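PDB 4N6F: putative thiosugar synthase from Amycolatopsis orientalis, which probably works as a 2-thiosugar synthase, a ThiG-like TIM-barrel enzyme that holds a ketose phosphate covalently and takes sulphur from a carrier protein. Local coordinates for residues A[79-93]-A[105-117]. Numbering follows the deposited sequence.
Sequences TWIGTTSFARTKESA and GIEILKLDVRGDD. With F6R (fructose -6-phosphate), chain F.
G82 and K110 meet in a parallel strand ladder: G82 N donates to I108 O (3.0 Å) and G82 O accepts from K110 N (2.7 Å). Two residues on, T84 N donates to K110 O, approaching nearly along the line of that carbonyl bond, and the ladder then passes to a side chain. D112 N donates to T84 OG1 over 2.7 Å at 167°; with chi1 at 68°, that hydroxyl sits between the backbone N and the carbonyl carbon, which brings it to D112 N, just beyond the end of strand 108-111. The T84 methyl packs crosswise on both methyls of L109. Further back along the strands, I81 CG2 touches I108 CG2 at 3.6 Å.

K110 runs extended beside T83 and bends only at its last torsion, where NZ is joined to C1 of fructose-6-phosphate by a 1.5 Å single bond beside a C2 ketone, an amino-ketone adduct consistent with an earlier Schiff base that rearranged. T83 OG1 accepts from S85 N in an ST turn and, like S85 OG, is hydrogen-bonded to E31. D112 OD1 receives R114 NH2 from above its carboxylate plane (72° out) and has a second cationic partner in R162. The same R114 NH2 reaches sugar O4 at 2.7 Å and O3 by a weak bond; NH1 adds a second weak bond to O3 and is held by N118. An alanine in place of R114 would probably cost O4 this donor and leave the D112 carboxylate with one cation fewer to fix its rotation.

Strand 79-83, helix 90-104 and strand 108-111 form a beta-alpha-beta unit of the TIM barrel, flanked by strands 50-52 and 138-143. L109 packs outward on A97 and L100 of helix 90-104 and, like L111, on L132 of helix 122-134.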
loop_
_atom_site.group_PDB
_atom_site.type_symbol
_atom_site.label_atom_id
_atom_site.label_comp_id
_atom_site.label_asym_id
_atom_site.label_seq_id
_atom_site.Cartn_x
_atom_site.Cartn_y
_atom_site.Cartn_z
ATOM N N THR A 79 18.608 16.096 6.898
ATOM C CA THR A 79 19.495 15.662 7.970
ATOM C C THR A 79 20.553 14.750 7.367
ATOM O O THR A 79 20.222 13.771 6.683
ATOM C CB THR A 79 18.727 14.903 9.062
ATOM O OG1 THR A 79 17.750 15.772 9.636
ATOM C CG2 THR A 79 19.669 14.418 10.157
ATOM N N TRP A 80 21.820 15.062 7.613
ATOM C CA TRP A 80 22.924 14.256 7.088
ATOM C C TRP A 80 23.287 13.169 8.076
ATOM O O TRP A 80 23.469 13.437 9.261
ATOM C CB TRP A 80 24.173 15.120 6.822
ATOM C CG TRP A 80 24.029 16.106 5.695
ATOM C CD1 TRP A 80 22.911 16.797 5.348
ATOM C CD2 TRP A 80 25.058 16.527 4.794
ATOM N NE1 TRP A 80 23.172 17.614 4.269
ATOM C CE2 TRP A 80 24.486 17.465 3.913
ATOM C CE3 TRP A 80 26.407 16.196 4.645
ATOM C CZ2 TRP A 80 25.218 18.086 2.896
ATOM C CZ3 TRP A 80 27.137 16.812 3.636
ATOM C CH2 TRP A 80 26.537 17.745 2.772
ATOM N N ILE A 81 23.400 11.938 7.598
ATOM C CA ILE A 81 23.827 10.857 8.468
ATOM C C ILE A 81 24.903 10.032 7.778
ATOM O O ILE A 81 24.862 9.820 6.569
ATOM C CB ILE A 81 22.636 9.970 8.935
ATOM C CG1 ILE A 81 22.105 9.059 7.823
ATOM C CG2 ILE A 81 21.508 10.843 9.474
ATOM C CD1 ILE A 81 21.267 7.922 8.369
ATOM N N GLY A 82 25.873 9.577 8.554
ATOM C CA GLY A 82 26.927 8.737 8.015
ATOM C C GLY A 82 26.515 7.291 7.946
ATOM O O GLY A 82 25.435 6.906 8.412
ATOM N N THR A 83 27.391 6.484 7.373
ATOM C CA THR A 83 27.144 5.065 7.225
ATOM C C THR A 83 28.432 4.246 7.396
ATOM O O THR A 83 29.534 4.746 7.143
ATOM C CB THR A 83 26.500 4.755 5.859
ATOM O OG1 THR A 83 26.356 3.342 5.716
ATOM C CG2 THR A 83 27.354 5.290 4.714
ATOM N N THR A 84 28.273 2.999 7.844
ATOM C CA THR A 84 29.371 2.033 7.903
ATOM C C THR A 84 29.133 0.852 6.952
ATOM O O THR A 84 29.817 -0.172 7.052
ATOM C CB THR A 84 29.540 1.446 9.320
ATOM O OG1 THR A 84 28.407 0.631 9.634
ATOM C CG2 THR A 84 29.690 2.536 10.369
ATOM N N SER A 85 28.180 0.981 6.026
ATOM C CA SER A 85 27.798 -0.150 5.163
ATOM C C SER A 85 28.894 -0.605 4.180
ATOM O O SER A 85 28.815 -1.706 3.642
ATOM C CB SER A 85 26.502 0.147 4.400
ATOM O OG SER A 85 26.690 1.153 3.427
ATOM N N PHE A 86 29.898 0.235 3.944
ATOM C CA PHE A 86 31.021 -0.147 3.084
ATOM C C PHE A 86 32.062 -0.970 3.826
ATOM O O PHE A 86 32.819 -1.713 3.207
ATOM C CB PHE A 86 31.655 1.086 2.443
ATOM C CG PHE A 86 30.831 1.657 1.333
ATOM C CD1 PHE A 86 30.857 1.079 0.071
ATOM C CD2 PHE A 86 29.997 2.743 1.554
ATOM C CE1 PHE A 86 30.081 1.588 -0.960
ATOM C CE2 PHE A 86 29.219 3.254 0.530
ATOM C CZ PHE A 86 29.261 2.677 -0.729
ATOM N N ALA A 87 32.093 -0.839 5.149
ATOM C CA ALA A 87 32.990 -1.634 5.990
ATOM C C ALA A 87 32.493 -3.077 6.090
ATOM O O ALA A 87 31.289 -3.318 6.177
ATOM C CB ALA A 87 33.098 -1.011 7.373
ATOM N N ARG A 88 33.433 -4.026 6.086
ATOM C CA ARG A 88 33.116 -5.457 6.058
ATOM C C ARG A 88 33.286 -6.152 7.422
ATOM O O ARG A 88 32.641 -7.171 7.681
ATOM C CB ARG A 88 33.971 -6.158 4.994
ATOM C CG ARG A 88 33.457 -7.532 4.586
ATOM C CD ARG A 88 34.261 -8.139 3.440
ATOM N NE ARG A 88 33.758 -7.721 2.127
ATOM C CZ ARG A 88 32.795 -8.338 1.435
ATOM N NH1 ARG A 88 32.194 -9.432 1.907
ATOM N NH2 ARG A 88 32.426 -7.855 0.250
ATOM N N THR A 89 34.154 -5.616 8.278
ATOM C CA THR A 89 34.326 -6.129 9.637
ATOM C C THR A 89 33.809 -5.122 10.650
ATOM O O THR A 89 33.641 -3.942 10.336
ATOM C CB THR A 89 35.814 -6.390 9.971
ATOM O OG1 THR A 89 36.566 -5.177 9.811
ATOM C CG2 THR A 89 36.393 -7.470 9.069
ATOM N N LYS A 90 33.588 -5.601 11.870
ATOM C CA LYS A 90 33.231 -4.752 13.005
ATOM C C LYS A 90 34.262 -3.655 13.247
ATOM O O LYS A 90 33.905 -2.490 13.438
ATOM C CB LYS A 90 33.070 -5.607 14.266
ATOM C CG LYS A 90 33.142 -4.824 15.566
ATOM C CD LYS A 90 32.564 -5.604 16.736
ATOM C CE LYS A 90 32.932 -4.948 18.061
ATOM N NZ LYS A 90 34.092 -5.597 18.734
ATOM N N GLU A 91 35.540 -4.035 13.251
ATOM C CA GLU A 91 36.633 -3.084 13.477
ATOM C C GLU A 91 36.573 -1.947 12.470
ATOM O O GLU A 91 36.728 -0.774 12.815
ATOM C CB GLU A 91 37.996 -3.795 13.366
ATOM N N SER A 92 36.351 -2.307 11.212
ATOM C CA SER A 92 36.305 -1.328 10.129
ATOM C C SER A 92 35.117 -0.369 10.300
ATOM O O SER A 92 35.242 0.838 10.040
ATOM C CB SER A 92 36.250 -2.041 8.779
ATOM O OG SER A 92 36.211 -1.110 7.705
ATOM N N ALA A 93 33.981 -0.911 10.753
ATOM C CA ALA A 93 32.790 -0.103 11.040
ATOM C C ALA A 93 33.052 0.892 12.170
ATOM O O ALA A 93 32.685 2.067 12.067
ATOM C CB ALA A 93 31.601 -0.997 11.381
ATOM N N GLY A 105 32.240 16.075 11.728
ATOM C CA GLY A 105 31.385 16.494 12.842
ATOM C C GLY A 105 29.966 15.940 12.759
ATOM O O GLY A 105 29.033 16.544 13.277
ATOM N N ILE A 106 29.806 14.799 12.091
ATOM C CA ILE A 106 28.517 14.107 12.021
ATOM C C ILE A 106 28.486 13.022 13.094
ATOM O O ILE A 106 29.368 12.164 13.145
ATOM C CB ILE A 106 28.284 13.494 10.630
ATOM C CG1 ILE A 106 27.935 14.606 9.635
ATOM C CG2 ILE A 106 27.160 12.465 10.662
ATOM C CD1 ILE A 106 27.991 14.171 8.186
ATOM N N GLU A 107 27.463 13.069 13.942
ATOM C CA GLU A 107 27.328 12.141 15.070
ATOM C C GLU A 107 26.189 11.128 14.903
ATOM O O GLU A 107 26.049 10.228 15.719
ATOM C CB GLU A 107 27.168 12.926 16.385
ATOM C CG GLU A 107 28.507 13.333 17.012
ATOM C CD GLU A 107 28.399 14.468 18.026
ATOM O OE1 GLU A 107 27.762 15.505 17.722
ATOM O OE2 GLU A 107 28.977 14.336 19.128
ATOM N N ILE A 108 25.379 11.262 13.858
ATOM C CA ILE A 108 24.313 10.297 13.602
ATOM C C ILE A 108 24.770 9.298 12.548
ATOM O O ILE A 108 25.233 9.693 11.468
ATOM C CB ILE A 108 23.030 10.979 13.114
ATOM C CG1 ILE A 108 22.599 12.066 14.092
ATOM C CG2 ILE A 108 21.915 9.950 12.938
ATOM C CD1 ILE A 108 21.579 13.012 13.500
ATOM N N LEU A 109 24.580 8.015 12.846
ATOM C CA LEU A 109 25.210 6.944 12.104
ATOM C C LEU A 109 24.280 5.797 11.729
ATOM O O LEU A 109 23.627 5.190 12.591
ATOM C CB LEU A 109 26.373 6.381 12.923
ATOM C CG LEU A 109 27.234 5.326 12.215
ATOM C CD1 LEU A 109 28.122 5.986 11.161
ATOM C CD2 LEU A 109 28.078 4.557 13.220
ATOM N N LYS A 110 24.251 5.497 10.434
ATOM C CA LYS A 110 23.632 4.288 9.914
ATOM C C LYS A 110 24.647 3.202 10.131
ATOM O O LYS A 110 25.659 3.142 9.445
ATOM C CB LYS A 110 23.242 4.511 8.449
ATOM C CG LYS A 110 22.742 3.290 7.711
ATOM C CD LYS A 110 22.349 3.658 6.285
ATOM C CE LYS A 110 21.810 2.475 5.481
ATOM N NZ LYS A 110 22.935 1.655 5.000
ATOM N N LEU A 111 24.414 2.370 11.138
ATOM C CA LEU A 111 25.397 1.382 11.564
ATOM C C LEU A 111 25.075 0.037 10.959
ATOM O O LEU A 111 23.993 -0.522 11.195
ATOM C CB LEU A 111 25.416 1.279 13.086
ATOM C CG LEU A 111 26.316 0.201 13.695
ATOM C CD1 LEU A 111 27.780 0.453 13.369
ATOM C CD2 LEU A 111 26.096 0.150 15.197
ATOM N N ASP A 112 26.021 -0.474 10.176
ATOM C CA ASP A 112 25.901 -1.761 9.513
ATOM C C ASP A 112 27.156 -2.592 9.805
ATOM O O ASP A 112 28.286 -2.133 9.581
ATOM C CB ASP A 112 25.749 -1.556 8.004
ATOM C CG ASP A 112 24.360 -1.088 7.614
ATOM O OD1 ASP A 112 23.402 -1.844 7.815
ATOM O OD2 ASP A 112 24.217 0.034 7.081
ATOM N N VAL A 113 26.939 -3.781 10.360
ATOM C CA VAL A 113 27.981 -4.769 10.597
ATOM C C VAL A 113 27.438 -6.095 10.076
ATOM O O VAL A 113 26.557 -6.695 10.694
ATOM C CB VAL A 113 28.311 -4.903 12.092
ATOM C CG1 VAL A 113 29.427 -5.915 12.311
ATOM C CG2 VAL A 113 28.704 -3.553 12.670
ATOM N N ARG A 114 27.952 -6.539 8.933
ATOM C CA ARG A 114 27.384 -7.697 8.236
ATOM C C ARG A 114 28.345 -8.867 8.087
ATOM O O ARG A 114 29.559 -8.681 8.005
ATOM C CB ARG A 114 26.896 -7.274 6.858
ATOM C CG ARG A 114 26.005 -6.059 6.922
ATOM C CD ARG A 114 25.329 -5.769 5.604
ATOM N NE ARG A 114 24.393 -4.663 5.761
ATOM C CZ ARG A 114 23.647 -4.153 4.792
ATOM N NH1 ARG A 114 23.711 -4.647 3.556
ATOM N NH2 ARG A 114 22.827 -3.141 5.065
ATOM N N GLY A 115 27.773 -10.071 8.063
ATOM C CA GLY A 115 28.490 -11.271 7.652
ATOM C C GLY A 115 28.694 -11.264 6.146
ATOM O O GLY A 115 28.102 -10.447 5.432
ATOM N N ASP A 116 29.528 -12.177 5.654
ATOM C CA ASP A 116 29.853 -12.224 4.220
ATOM C C ASP A 116 28.643 -12.572 3.337
ATOM O O ASP A 116 28.664 -12.313 2.133
ATOM C CB ASP A 116 31.033 -13.181 3.944
ATOM C CG ASP A 116 32.396 -12.475 3.988
ATOM O OD1 ASP A 116 32.566 -11.503 4.758
ATOM O OD2 ASP A 116 33.303 -12.896 3.240
ATOM N N ASP A 117 27.589 -13.134 3.933
ATOM C CA ASP A 117 26.330 -13.355 3.208
ATOM C C ASP A 117 25.438 -12.098 3.117
ATOM O O ASP A 117 24.282 -12.197 2.713
ATOM C CB ASP A 117 25.545 -14.529 3.819
ATOM C CG ASP A 117 25.069 -14.251 5.232
ATOM O OD1 ASP A 117 25.781 -13.542 5.985
ATOM O OD2 ASP A 117 23.982 -14.755 5.587
HETATM C C1 F6R F . 22.549 0.314 4.484
HETATM C C2 F6R F . 22.111 0.387 3.048
HETATM C C3 F6R F . 21.844 -0.846 2.219
HETATM C C4 F6R F . 20.485 -1.414 2.633
HETATM C C5 F6R F . 19.951 -2.409 1.598
HETATM C C6 F6R F . 18.445 -2.548 1.700
HETATM O O2 F6R F . 21.904 1.484 2.527
HETATM O O3 F6R F . 22.852 -1.858 2.326
HETATM O O4 F6R F . 20.614 -2.085 3.896
HETATM O O5 F6R F . 20.273 -2.004 0.270
HETATM O O6 F6R F . 18.036 -3.598 0.831
HETATM P P F6R F . 17.391 -3.347 -0.606
HETATM O O1P F6R F . 18.572 -2.970 -1.450
HETATM O O2P F6R F . 16.385 -2.238 -0.453
HETATM O O3P F6R F . 16.744 -4.676 -0.872
#